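Local coordinates for protein angiotensin-converting enzyme (Anopheles gambiae, PDB 6S1Y) that probably cleaves peptides as a zinc-dependent metallopeptidase of the angiotensin-converting enzyme family, whose catalytic cleft here holds a gamma-linked glutamate dipeptide, at residues Y497-V502 with R565-D570; N196-S201 with A379-H384; F505-A510 with V560-R565; T437-R442 with D491-R496. All blocks are in the same frame, centred on the assembly; numbering follows the deposited sequence. Where two conformers were deposited one is given.

Contact 1. Residues Y497-V502 with R565-D570; sequences YFVSYV and RKMSAD. With KSN ((2~{S})-2-[[(4~{S})-4-azanyl-5-oxidanyl-5-oxidanylidene-pentanoyl]amino]pentanedioic acid), chain H.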
# COMPACT_ATOMS: atom_id res chain seq x y z
N TYR A 497 -3.42 -1.42 3.57
CA TYR A 497 -2.00 -1.69 3.75
C TYR A 497 -1.68 -2.04 5.20
O TYR A 497 -0.83 -2.90 5.46
CB TYR A 497 -1.18 -0.49 3.27
CG TYR A 497 -1.45 -0.09 1.83
CD1 TYR A 497 -0.87 -0.78 0.75
CD2 TYR A 497 -2.30 0.97 1.53
CE1 TYR A 497 -1.13 -0.42 -0.56
CE2 TYR A 497 -2.57 1.33 0.22
CZ TYR A 497 -1.99 0.63 -0.81
OH TYR A 497 -2.24 1.00 -2.11
N PHE A 498 -2.39 -1.45 6.16
CA PHE A 498 -2.25 -1.88 7.54
C PHE A 498 -2.62 -3.35 7.70
O PHE A 498 -1.87 -4.14 8.29
CB PHE A 498 -3.14 -1.00 8.44
CG PHE A 498 -3.01 -1.32 9.91
CD1 PHE A 498 -3.71 -2.37 10.47
CD2 PHE A 498 -2.18 -0.57 10.72
CE1 PHE A 498 -3.59 -2.67 11.83
CE2 PHE A 498 -2.05 -0.85 12.07
CZ PHE A 498 -2.76 -1.92 12.62
N VAL A 499 -3.77 -3.74 7.17
CA VAL A 499 -4.20 -5.13 7.26
C VAL A 499 -3.19 -6.04 6.58
O VAL A 499 -2.77 -7.06 7.13
CB VAL A 499 -5.61 -5.28 6.66
CG1 VAL A 499 -6.05 -6.72 6.67
CG2 VAL A 499 -6.58 -4.47 7.46
N SER A 500 -2.75 -5.66 5.37
CA SER A 500 -1.73 -6.42 4.67
C SER A 500 -0.49 -6.65 5.52
O SER A 500 0.08 -7.74 5.55
CB SER A 500 -1.32 -5.70 3.39
OG SER A 500 -0.18 -6.33 2.86
N TYR A 501 0.01 -5.59 6.17
CA TYR A 501 1.27 -5.72 6.90
C TYR A 501 1.13 -6.61 8.13
O TYR A 501 2.12 -7.21 8.55
CB TYR A 501 1.80 -4.33 7.26
CG TYR A 501 2.73 -3.80 6.19
CD1 TYR A 501 2.27 -3.55 4.90
CD2 TYR A 501 4.08 -3.58 6.45
CE1 TYR A 501 3.12 -3.10 3.90
CE2 TYR A 501 4.94 -3.11 5.44
CZ TYR A 501 4.45 -2.89 4.17
OH TYR A 501 5.27 -2.44 3.18
N VAL A 502 -0.08 -6.78 8.66
CA VAL A 502 -0.31 -7.79 9.68
C VAL A 502 -0.46 -9.19 9.05
O VAL A 502 0.29 -10.12 9.38
CB VAL A 502 -1.56 -7.45 10.51
CG1 VAL A 502 -1.80 -8.55 11.55
CG2 VAL A 502 -1.44 -6.08 11.16
N ARG A 565 -8.79 -18.25 11.27
CA ARG A 565 -9.88 -17.47 10.71
C ARG A 565 -9.86 -16.02 11.18
O ARG A 565 -10.83 -15.29 10.95
CB ARG A 565 -11.22 -18.12 11.07
CG ARG A 565 -11.28 -19.59 10.64
CD ARG A 565 -12.56 -20.27 11.10
NE ARG A 565 -13.73 -19.41 10.96
CZ ARG A 565 -14.40 -19.25 9.82
NH1 ARG A 565 -14.03 -19.88 8.71
NH2 ARG A 565 -15.44 -18.44 9.79
N LYS A 566 -8.77 -15.57 11.81
CA LYS A 566 -8.72 -14.18 12.27
C LYS A 566 -7.36 -13.56 11.97
O LYS A 566 -6.33 -14.23 11.92
CB LYS A 566 -9.05 -14.10 13.76
CG LYS A 566 -10.56 -14.25 14.02
CD LYS A 566 -10.93 -14.15 15.50
CE LYS A 566 -12.42 -13.79 15.68
NZ LYS A 566 -12.74 -12.36 15.32
N MET A 567 -7.39 -12.25 11.72
CA MET A 567 -6.18 -11.45 11.72
C MET A 567 -5.57 -11.44 13.11
O MET A 567 -6.27 -11.24 14.11
CB MET A 567 -6.51 -10.03 11.26
CG MET A 567 -5.42 -9.00 11.46
SD MET A 567 -5.92 -7.39 10.76
CE MET A 567 -6.77 -6.64 12.16
N SER A 568 -4.26 -11.68 13.18
CA SER A 568 -3.57 -11.74 14.46
C SER A 568 -2.16 -11.22 14.27
O SER A 568 -1.51 -11.53 13.27
CB SER A 568 -3.51 -13.16 15.02
OG SER A 568 -2.69 -13.18 16.18
N ALA A 569 -1.71 -10.41 15.23
CA ALA A 569 -0.35 -9.89 15.24
C ALA A 569 0.67 -10.89 15.77
O ALA A 569 1.85 -10.53 15.88
CB ALA A 569 -0.27 -8.62 16.09
N ASP A 570 0.25 -12.11 16.11
CA ASP A 570 1.17 -13.12 16.63
C ASP A 570 2.34 -13.32 15.69
O ASP A 570 3.51 -13.27 16.10
CB ASP A 570 0.40 -14.44 16.86
CG ASP A 570 1.28 -15.60 17.31
OD1 ASP A 570 2.45 -15.38 17.70
OD2 ASP A 570 0.78 -16.75 17.29
C10 KSN H . -4.03 2.23 -6.86
C13 KSN H . -0.74 -0.38 -4.86
C17 KSN H . 2.81 3.24 -0.73
C02 KSN H . 2.81 1.71 -0.82
C03 KSN H . 1.86 1.10 -1.87
C04 KSN H . 1.42 2.01 -3.01
C05 KSN H . 1.80 1.54 -4.43
C07 KSN H . -0.64 1.14 -5.17
C08 KSN H . -1.57 1.60 -6.29
C09 KSN H . -3.06 1.51 -5.91
N01 KSN H . 2.46 1.12 0.48
N06 KSN H . 0.80 1.18 -5.45
O11 KSN H . -3.58 3.13 -7.64
O12 KSN H . -5.28 1.96 -6.86
O14 KSN H . -0.04 -1.18 -5.55
O15 KSN H . -1.45 -0.82 -3.94
O16 KSN H . 2.96 1.52 -4.74
O18 KSN H . 3.58 3.87 -1.49
O19 KSN H . 2.09 3.91 0.07
O HOH W 1 0.88 -10.97 12.10
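V502 lays its CG1 methyl across the side chain of M567, 3.6 Å from M567 CG, the two side chains meeting at about a right angle. The same methyl rests 3.5 Å from the backbone oxygen S568 O, which makes V502 the main point of overlap on the helix side. CG1 stands opposite the backbone N (chi1 179°), and this rotation turns it toward the loop 565-570. One turn earlier V499 CG1 lies 4.1 Å from the sulfur M567 SD. The methionine reaches that far because its chain runs straight through CG before bending at its last torsion.

A water ties the backbones together, donating to V502 O at 2.9 Å and to S568 O at 2.7 Å. S568 then caps the start of the helix that follows, its OG accepting from D570 N at 3.1 Å. F203 and V210 of helix 203-233 pack against V499 and V502. At the far end of the helical segment Y497 OH donates to the ligand carboxylate oxygen O15 at 2.7 Å, in the plane of its ring. The loop side thus rests on undirected aliphatic and thioether packing plus one water bridge, whereas the phenol bond fixes the direction in which the ligand carboxylate is held.

Contact 2. Residues N196-S201 with A379-H384; sequences NEYDDS and ANPGFH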
# COMPACT_ATOMS: atom_id res chain seq x y z
N ASN A 196 -16.79 -1.14 6.10
CA ASN A 196 -17.70 -2.20 5.70
C ASN A 196 -17.01 -3.27 4.85
O ASN A 196 -17.37 -4.44 4.94
CB ASN A 196 -18.89 -1.62 4.94
CG ASN A 196 -19.77 -2.68 4.35
OD1 ASN A 196 -20.31 -3.51 5.08
ND2 ASN A 196 -19.91 -2.68 3.03
N GLU A 197 -16.02 -2.89 4.04
CA GLU A 197 -15.30 -3.84 3.20
C GLU A 197 -14.62 -4.96 3.98
O GLU A 197 -14.23 -5.95 3.38
CB GLU A 197 -14.24 -3.11 2.36
CG GLU A 197 -14.83 -2.14 1.34
CD GLU A 197 -15.69 -2.87 0.30
OE1 GLU A 197 -15.15 -3.71 -0.45
OE2 GLU A 197 -16.92 -2.61 0.26
N TYR A 198 -14.47 -4.82 5.30
CA TYR A 198 -13.83 -5.85 6.12
C TYR A 198 -14.83 -6.70 6.87
O TYR A 198 -14.43 -7.68 7.53
CB TYR A 198 -12.84 -5.20 7.09
CG TYR A 198 -11.71 -4.48 6.35
CD1 TYR A 198 -10.56 -5.15 5.97
CD2 TYR A 198 -11.83 -3.14 6.01
CE1 TYR A 198 -9.55 -4.51 5.28
CE2 TYR A 198 -10.82 -2.48 5.32
CZ TYR A 198 -9.69 -3.18 4.96
OH TYR A 198 -8.71 -2.51 4.28
N ASP A 199 -16.11 -6.36 6.80
CA ASP A 199 -17.20 -7.24 7.20
C ASP A 199 -17.02 -7.75 8.62
O ASP A 199 -16.95 -8.95 8.89
CB ASP A 199 -17.32 -8.39 6.19
CG ASP A 199 -18.55 -9.24 6.43
OD1 ASP A 199 -19.61 -8.65 6.79
OD2 ASP A 199 -18.45 -10.48 6.26
N ASP A 200 -16.95 -6.82 9.56
CA ASP A 200 -16.77 -7.17 10.97
C ASP A 200 -16.91 -5.91 11.81
O ASP A 200 -16.09 -5.00 11.72
CB ASP A 200 -15.41 -7.83 11.19
CG ASP A 200 -15.25 -8.39 12.61
OD1 ASP A 200 -15.82 -7.81 13.58
OD2 ASP A 200 -14.52 -9.39 12.75
N SER A 201 -17.97 -5.86 12.63
CA SER A 201 -18.30 -4.65 13.36
C SER A 201 -17.30 -4.33 14.45
O SER A 201 -17.28 -3.20 14.95
CB SER A 201 -19.70 -4.78 13.97
OG SER A 201 -19.79 -5.98 14.74
N ALA A 379 -10.47 -11.06 -1.08
CA ALA A 379 -11.36 -11.47 0.01
C ALA A 379 -11.69 -10.28 0.91
O ALA A 379 -12.83 -10.11 1.34
CB ALA A 379 -10.72 -12.61 0.80
N ASN A 380 -10.67 -9.45 1.24
CA ASN A 380 -10.88 -8.06 1.66
C ASN A 380 -9.71 -7.26 1.10
O ASN A 380 -8.76 -7.85 0.57
CB ASN A 380 -11.02 -7.93 3.18
CG ASN A 380 -9.76 -8.29 3.94
OD1 ASN A 380 -8.64 -7.92 3.54
ND2 ASN A 380 -9.93 -9.02 5.05
N PRO A 381 -9.74 -5.93 1.16
CA PRO A 381 -8.69 -5.14 0.48
C PRO A 381 -7.29 -5.45 0.97
O PRO A 381 -6.32 -5.20 0.24
CB PRO A 381 -9.07 -3.68 0.78
CG PRO A 381 -10.56 -3.74 1.08
CD PRO A 381 -10.80 -5.07 1.72
N GLY A 382 -7.13 -5.99 2.18
CA GLY A 382 -5.81 -6.34 2.66
C GLY A 382 -5.25 -7.59 2.04
O GLY A 382 -4.02 -7.71 1.90
N PHE A 383 -6.10 -8.54 1.67
CA PHE A 383 -5.59 -9.71 0.95
C PHE A 383 -4.88 -9.29 -0.33
O PHE A 383 -3.81 -9.81 -0.66
CB PHE A 383 -6.71 -10.67 0.61
CG PHE A 383 -7.13 -11.56 1.74
CD1 PHE A 383 -7.55 -11.03 2.93
CD2 PHE A 383 -7.14 -12.94 1.57
CE1 PHE A 383 -7.95 -11.85 3.96
CE2 PHE A 383 -7.55 -13.76 2.58
CZ PHE A 383 -7.95 -13.22 3.79
N HIS A 384 -5.45 -8.34 -1.08
CA HIS A 384 -4.84 -7.93 -2.34
C HIS A 384 -3.46 -7.33 -2.14
O HIS A 384 -2.53 -7.60 -2.91
CB HIS A 384 -5.73 -6.93 -3.05
CG HIS A 384 -6.12 -7.36 -4.42
ND1 HIS A 384 -5.20 -7.47 -5.45
CD2 HIS A 384 -7.31 -7.74 -4.94
CE1 HIS A 384 -5.81 -7.87 -6.54
NE2 HIS A 384 -7.09 -8.05 -6.26
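E197 sets its CB 3.9 Å from P381 CG, while its backbone oxygen lies 3.8 Å from N380 CB. It belongs to a type I beta turn from N196 to D199, closed by the bond from D199 N to N196 O, and this turn presents the next side chain to the second segment. Y198 carries most of the contact. With CG swung away from its own carbonyl carbon (chi1 -63°), the ring reaches over P381, whose CD sits over one face, 4.1 Å from the ring centroid, as a CH-pi contact displaced toward the rim. Farther out, Y198 OH lies 3.7 Å from P381 CB; its hydrogen-bond partner is E493. The indole of W554 donates to Y198 O.

P381 opens helix 381-395, the helix that supplies the zinc ligand E385, with N380 as its N-cap: OD1 accepts from G382 N at 2.8 Å and from F383 N at 3.2 Å, a double grip that fixes the rotation of the amide. The side chains of N380 and Y198 cross at about a right angle, amide and ring planes 50° apart, with N380 CG 3.8 Å from Y198 CD1. Past the tyrosine the chain turns at D199, which has positive phi.

Contact 3. Residues F505-A510 with V560-R565; sequences FQFHRA and VLTGER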
# COMPACT_ATOMS: atom_id res chain seq x y z
N PHE A 505 2.25 -11.63 7.40
CA PHE A 505 3.13 -12.49 8.19
C PHE A 505 2.43 -13.79 8.59
O PHE A 505 3.09 -14.82 8.77
CB PHE A 505 3.67 -11.73 9.41
CG PHE A 505 4.61 -10.60 9.04
CD1 PHE A 505 4.12 -9.32 8.77
CD2 PHE A 505 5.97 -10.82 8.92
CE1 PHE A 505 4.99 -8.29 8.40
CE2 PHE A 505 6.83 -9.80 8.54
CZ PHE A 505 6.34 -8.54 8.28
N GLN A 506 1.10 -13.75 8.73
CA GLN A 506 0.34 -14.99 8.88
C GLN A 506 0.44 -15.85 7.63
O GLN A 506 0.66 -17.06 7.72
CB GLN A 506 -1.11 -14.65 9.21
CG GLN A 506 -1.27 -13.87 10.51
CD GLN A 506 -2.69 -13.56 10.85
OE1 GLN A 506 -3.14 -12.41 10.70
NE2 GLN A 506 -3.42 -14.55 11.32
N PHE A 507 0.29 -15.24 6.45
CA PHE A 507 0.43 -15.97 5.19
C PHE A 507 1.85 -16.51 5.03
O PHE A 507 2.05 -17.68 4.67
CB PHE A 507 0.09 -15.04 4.01
CG PHE A 507 -1.36 -14.57 3.97
CD1 PHE A 507 -2.34 -15.21 4.69
CD2 PHE A 507 -1.72 -13.52 3.16
CE1 PHE A 507 -3.66 -14.79 4.61
CE2 PHE A 507 -3.03 -13.08 3.08
CZ PHE A 507 -4.00 -13.72 3.80
N HIS A 508 2.86 -15.67 5.29
CA HIS A 508 4.25 -16.10 5.18
C HIS A 508 4.54 -17.28 6.10
O HIS A 508 5.24 -18.23 5.70
CB HIS A 508 5.16 -14.92 5.52
CG HIS A 508 6.63 -15.24 5.51
ND1 HIS A 508 7.31 -15.56 4.36
CD2 HIS A 508 7.56 -15.22 6.49
CE1 HIS A 508 8.59 -15.73 4.63
NE2 HIS A 508 8.76 -15.54 5.93
N ARG A 509 4.04 -17.24 7.33
CA ARG A 509 4.29 -18.33 8.27
C ARG A 509 3.68 -19.63 7.75
O ARG A 509 4.32 -20.68 7.82
CB ARG A 509 3.70 -17.97 9.63
CG ARG A 509 3.77 -19.11 10.67
CD ARG A 509 3.46 -18.64 12.07
NE ARG A 509 2.08 -18.18 12.21
CZ ARG A 509 1.58 -17.65 13.31
NH1 ARG A 509 2.34 -17.49 14.39
NH2 ARG A 509 0.31 -17.26 13.33
N ALA A 510 2.45 -19.56 7.24
CA ALA A 510 1.80 -20.75 6.72
C ALA A 510 2.53 -21.29 5.50
O ALA A 510 2.69 -22.50 5.34
CB ALA A 510 0.35 -20.43 6.38
N VAL A 560 -8.20 -21.20 4.47
CA VAL A 560 -7.73 -22.09 3.41
C VAL A 560 -6.22 -22.21 3.43
O VAL A 560 -5.65 -23.28 3.15
CB VAL A 560 -8.22 -21.58 2.04
CG1 VAL A 560 -7.38 -22.17 0.90
CG2 VAL A 560 -9.69 -21.90 1.86
N LEU A 561 -5.53 -21.11 3.72
CA LEU A 561 -4.07 -21.12 3.72
C LEU A 561 -3.47 -21.30 5.10
O LEU A 561 -2.40 -21.91 5.22
CB LEU A 561 -3.55 -19.82 3.12
CG LEU A 561 -2.04 -19.65 3.14
CD1 LEU A 561 -1.36 -20.81 2.48
CD2 LEU A 561 -1.69 -18.36 2.44
N THR A 562 -4.12 -20.81 6.15
CA THR A 562 -3.51 -20.73 7.46
C THR A 562 -4.16 -21.63 8.51
O THR A 562 -3.57 -21.81 9.58
CB THR A 562 -3.57 -19.28 7.99
OG1 THR A 562 -4.89 -18.98 8.46
CG2 THR A 562 -3.21 -18.30 6.89
N GLY A 563 -5.35 -22.17 8.25
CA GLY A 563 -6.07 -22.87 9.28
C GLY A 563 -6.61 -21.97 10.38
O GLY A 563 -7.26 -22.46 11.31
N GLU A 564 -6.35 -20.67 10.29
CA GLU A 564 -6.89 -19.71 11.23
C GLU A 564 -7.90 -18.85 10.50
O GLU A 564 -7.88 -18.73 9.27
CB GLU A 564 -5.78 -18.84 11.83
CG GLU A 564 -4.82 -19.60 12.73
CD GLU A 564 -3.62 -18.76 13.10
OE1 GLU A 564 -3.14 -17.98 12.23
OE2 GLU A 564 -3.16 -18.90 14.26
N ARG A 565 -8.79 -18.25 11.27
CA ARG A 565 -9.88 -17.47 10.71
C ARG A 565 -9.86 -16.02 11.18
O ARG A 565 -10.83 -15.29 10.95
CB ARG A 565 -11.22 -18.12 11.07
CG ARG A 565 -11.28 -19.59 10.64
CD ARG A 565 -12.56 -20.27 11.10
NE ARG A 565 -13.73 -19.41 10.96
CZ ARG A 565 -14.40 -19.25 9.82
NH1 ARG A 565 -14.03 -19.88 8.71
NH2 ARG A 565 -15.44 -18.44 9.79
O HOH W 2 -1.89 -16.51 15.05
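E564 OE2 accepts from a water at 2.8 Å, and the same water accepts from R509 NH2 at 2.9 Å, in the guanidinium plane. The direct link is looser: the extended glutamate puts OE1 at the edge of the R509 guanidinium, 3.7 Å from NH2, a long salt bridge with the two planes 67° apart. Q506 NE2 comes within 3.6 Å of E564 OE1 without bonding to it; the amide is held instead by the loop beyond, through S568 N and K566 O. Within its own segment E564 N donates to T562 OG1 at 2.9 Å, an ST turn.

This is where helix 554-562 ends, at G563 with its positive phi, beside helix 495-514 in the largely helical fold of the family. The helices pack through A510, F507, L561 and the methyl of T562. The small side chain of A510 lets the backbones come close, the CA atoms of A510 and T562 being 5.4 Å apart, and A510 CB lies 3.3 Å from L561 O. F507 meets both T562 and L561: T562 CG2 comes to the ring edge in its plane, 3.9 Å from F507 CD1, while L561 CD2 approaches the same carbon obliquely. F383 of helix 381-395 meets the F507 ring edge-to-face.

Contact 4. Residues T437-R442 with D491-R496; sequences TLDKYR and DVEYLR. With KSN ((2~{S})-2-[[(4~{S})-4-azanyl-5-oxidanyl-5-oxidanylidene-pentanoyl]amino]pentanedioic acid), chain H.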
# COMPACT_ATOMS: atom_id res chain seq x y z
N THR A 437 -2.41 5.81 10.92
CA THR A 437 -2.77 7.21 11.08
C THR A 437 -3.46 7.78 9.85
O THR A 437 -4.23 8.73 9.96
CB THR A 437 -1.54 8.07 11.39
OG1 THR A 437 -0.56 7.86 10.37
CG2 THR A 437 -0.93 7.71 12.72
N LEU A 438 -3.19 7.25 8.66
CA LEU A 438 -3.79 7.84 7.47
C LEU A 438 -5.31 7.64 7.44
O LEU A 438 -6.05 8.57 7.08
CB LEU A 438 -3.17 7.25 6.20
CG LEU A 438 -1.87 7.86 5.69
CD1 LEU A 438 -1.73 7.54 4.21
CD2 LEU A 438 -1.85 9.36 5.91
N ASP A 439 -5.79 6.45 7.77
CA ASP A 439 -7.23 6.28 7.78
C ASP A 439 -7.86 6.68 9.10
O ASP A 439 -9.00 7.16 9.10
CB ASP A 439 -7.60 4.85 7.38
CG ASP A 439 -7.62 4.68 5.83
OD1 ASP A 439 -7.29 5.67 5.15
OD2 ASP A 439 -7.99 3.60 5.31
N LYS A 440 -7.16 6.57 10.22
CA LYS A 440 -7.72 7.15 11.44
C LYS A 440 -7.98 8.63 11.21
O LYS A 440 -9.04 9.14 11.57
CB LYS A 440 -6.79 6.92 12.63
CG LYS A 440 -7.38 7.27 13.98
CD LYS A 440 -6.29 7.28 15.08
CE LYS A 440 -6.85 7.58 16.49
NZ LYS A 440 -7.56 6.42 17.07
N TYR A 441 -7.05 9.32 10.56
CA TYR A 441 -7.28 10.72 10.22
C TYR A 441 -8.46 10.87 9.27
O TYR A 441 -9.35 11.71 9.50
CB TYR A 441 -6.03 11.33 9.60
CG TYR A 441 -6.23 12.75 9.13
CD1 TYR A 441 -6.21 13.79 10.03
CD2 TYR A 441 -6.43 13.04 7.79
CE1 TYR A 441 -6.39 15.09 9.61
CE2 TYR A 441 -6.60 14.34 7.36
CZ TYR A 441 -6.58 15.36 8.28
OH TYR A 441 -6.75 16.65 7.85
N ARG A 442 -8.49 10.08 8.20
CA ARG A 442 -9.55 10.29 7.21
C ARG A 442 -10.91 9.87 7.77
O ARG A 442 -11.92 10.52 7.50
CB ARG A 442 -9.22 9.55 5.91
CG ARG A 442 -8.12 10.28 5.14
CD ARG A 442 -7.94 9.78 3.69
NE ARG A 442 -7.38 8.43 3.58
CZ ARG A 442 -7.09 7.82 2.43
NH1 ARG A 442 -7.31 8.39 1.24
NH2 ARG A 442 -6.58 6.60 2.47
N ASP A 491 -7.96 9.38 -3.42
CA ASP A 491 -9.09 8.74 -2.75
C ASP A 491 -8.98 7.22 -2.80
O ASP A 491 -9.91 6.51 -3.18
CB ASP A 491 -10.42 9.20 -3.37
CG ASP A 491 -11.62 8.49 -2.78
OD1 ASP A 491 -11.61 8.22 -1.56
OD2 ASP A 491 -12.57 8.19 -3.54
N VAL A 492 -7.82 6.71 -2.40
CA VAL A 492 -7.60 5.28 -2.25
C VAL A 492 -7.54 4.99 -0.75
O VAL A 492 -6.69 5.54 -0.04
CB VAL A 492 -6.31 4.81 -2.95
CG1 VAL A 492 -6.10 3.35 -2.69
CG2 VAL A 492 -6.39 5.09 -4.46
N GLU A 493 -8.46 4.15 -0.28
CA GLU A 493 -8.44 3.67 1.10
C GLU A 493 -7.05 3.14 1.45
O GLU A 493 -6.39 2.53 0.62
CB GLU A 493 -9.51 2.57 1.24
CG GLU A 493 -9.79 2.14 2.64
CD GLU A 493 -9.09 0.86 3.00
OE1 GLU A 493 -8.08 0.52 2.35
OE2 GLU A 493 -9.54 0.20 3.95
N TYR A 494 -6.60 3.42 2.69
CA TYR A 494 -5.24 3.04 3.08
C TYR A 494 -5.18 1.95 4.13
O TYR A 494 -4.12 1.34 4.31
CB TYR A 494 -4.44 4.25 3.58
CG TYR A 494 -2.94 4.17 3.28
CD1 TYR A 494 -2.45 4.45 2.02
CD2 TYR A 494 -2.03 3.83 4.28
CE1 TYR A 494 -1.10 4.39 1.75
CE2 TYR A 494 -0.69 3.77 4.02
CZ TYR A 494 -0.23 4.04 2.75
OH TYR A 494 1.11 3.97 2.52
N LEU A 495 -6.28 1.67 4.83
CA LEU A 495 -6.26 0.60 5.82
C LEU A 495 -5.91 -0.75 5.19
O LEU A 495 -5.37 -1.63 5.87
CB LEU A 495 -7.60 0.51 6.55
CG LEU A 495 -7.53 -0.41 7.77
CD1 LEU A 495 -6.95 0.33 8.95
CD2 LEU A 495 -8.90 -0.99 8.11
N ARG A 496 -6.20 -0.93 3.90
CA ARG A 496 -5.75 -2.13 3.19
C ARG A 496 -4.28 -2.46 3.49
O ARG A 496 -3.91 -3.63 3.61
CB ARG A 496 -5.95 -1.97 1.68
CG ARG A 496 -5.28 -0.74 1.09
CD ARG A 496 -5.70 -0.50 -0.37
NE ARG A 496 -7.13 -0.20 -0.51
CZ ARG A 496 -7.74 -0.06 -1.68
NH1 ARG A 496 -7.05 -0.17 -2.79
NH2 ARG A 496 -9.05 0.20 -1.74
C10 KSN H . -4.03 2.23 -6.86
C13 KSN H . -0.74 -0.38 -4.86
C17 KSN H . 2.81 3.24 -0.73
C02 KSN H . 2.81 1.71 -0.82
C03 KSN H . 1.86 1.10 -1.87
C04 KSN H . 1.42 2.01 -3.01
C05 KSN H . 1.80 1.54 -4.43
C07 KSN H . -0.64 1.14 -5.17
C08 KSN H . -1.57 1.60 -6.29
C09 KSN H . -3.06 1.51 -5.91
N01 KSN H . 2.46 1.12 0.48
N06 KSN H . 0.80 1.18 -5.45
O11 KSN H . -3.58 3.13 -7.64
O12 KSN H . -5.28 1.96 -6.86
O14 KSN H . -0.04 -1.18 -5.55
O15 KSN H . -1.45 -0.82 -3.94
O16 KSN H . 2.96 1.52 -4.74
O18 KSN H . 3.58 3.87 -1.49
O19 KSN H . 2.09 3.91 0.07
O HOH W 3 -10.39 2.38 6.12
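D439 and R442 supply the polar grip from helix 431-447 onto the turn that begins helix 495-514. One oxygen of the aspartate, OD2, accepts from two backbone amides on the same face of its carboxylate: Y494 N on the syn side and L495 N, at 2.6 Å, from well above the plane. Its other oxygen, OD1, receives NE and NH2 of R442 side-on in a salt bridge, the NH2 bond being 2.9 Å. The guanidinium also points NH2 at V492 O, 2.7 Å away and in its plane, with an N-H...O angle of 155°. This network would be expected to stabilise the carboxylate charge, even though E493 OE2 lies 4.0 Å from D439 OD2. A water donates to both of those oxygens. E493 OE1, in turn, accepts from R496 N and R496 NE.

Apolar contact is confined mainly to L438, whose CD1 sits over the centre of the Y494 ring, 3.6 Å from the centroid, as a CH-pi pair. L438 thus covers one face, and the hydroxyl at the ring's edge, Y494 OH, donates to ligand carboxylate O19 at 2.6 Å, in the ring plane. Together with Y497 and Q255, Y494 lines the pocket of the bound ligand beside the zinc site, consistent with a peptide-binding cleft.

In the fold
Helix 495-514 runs through three of the four contacts: its start lies in contact 4, the next turns in contact 1 and a later stretch in contact 3. The centres of contacts 3 and 4 are about 25 Å apart, whereas contacts 1 and 3 are about 10 Å apart and share R565. Along the chain contact 2 closes first, followed by contact 4, and contact 3 is nested within the loop closed by contact 1. Contact 2 brings in helix 381-395 and touches all the others, about 11 Å from contact 1 between centres. Contacts 1 and 4 both reach the ligand, so this helix links the ligand pocket to packing farther from the chain centre.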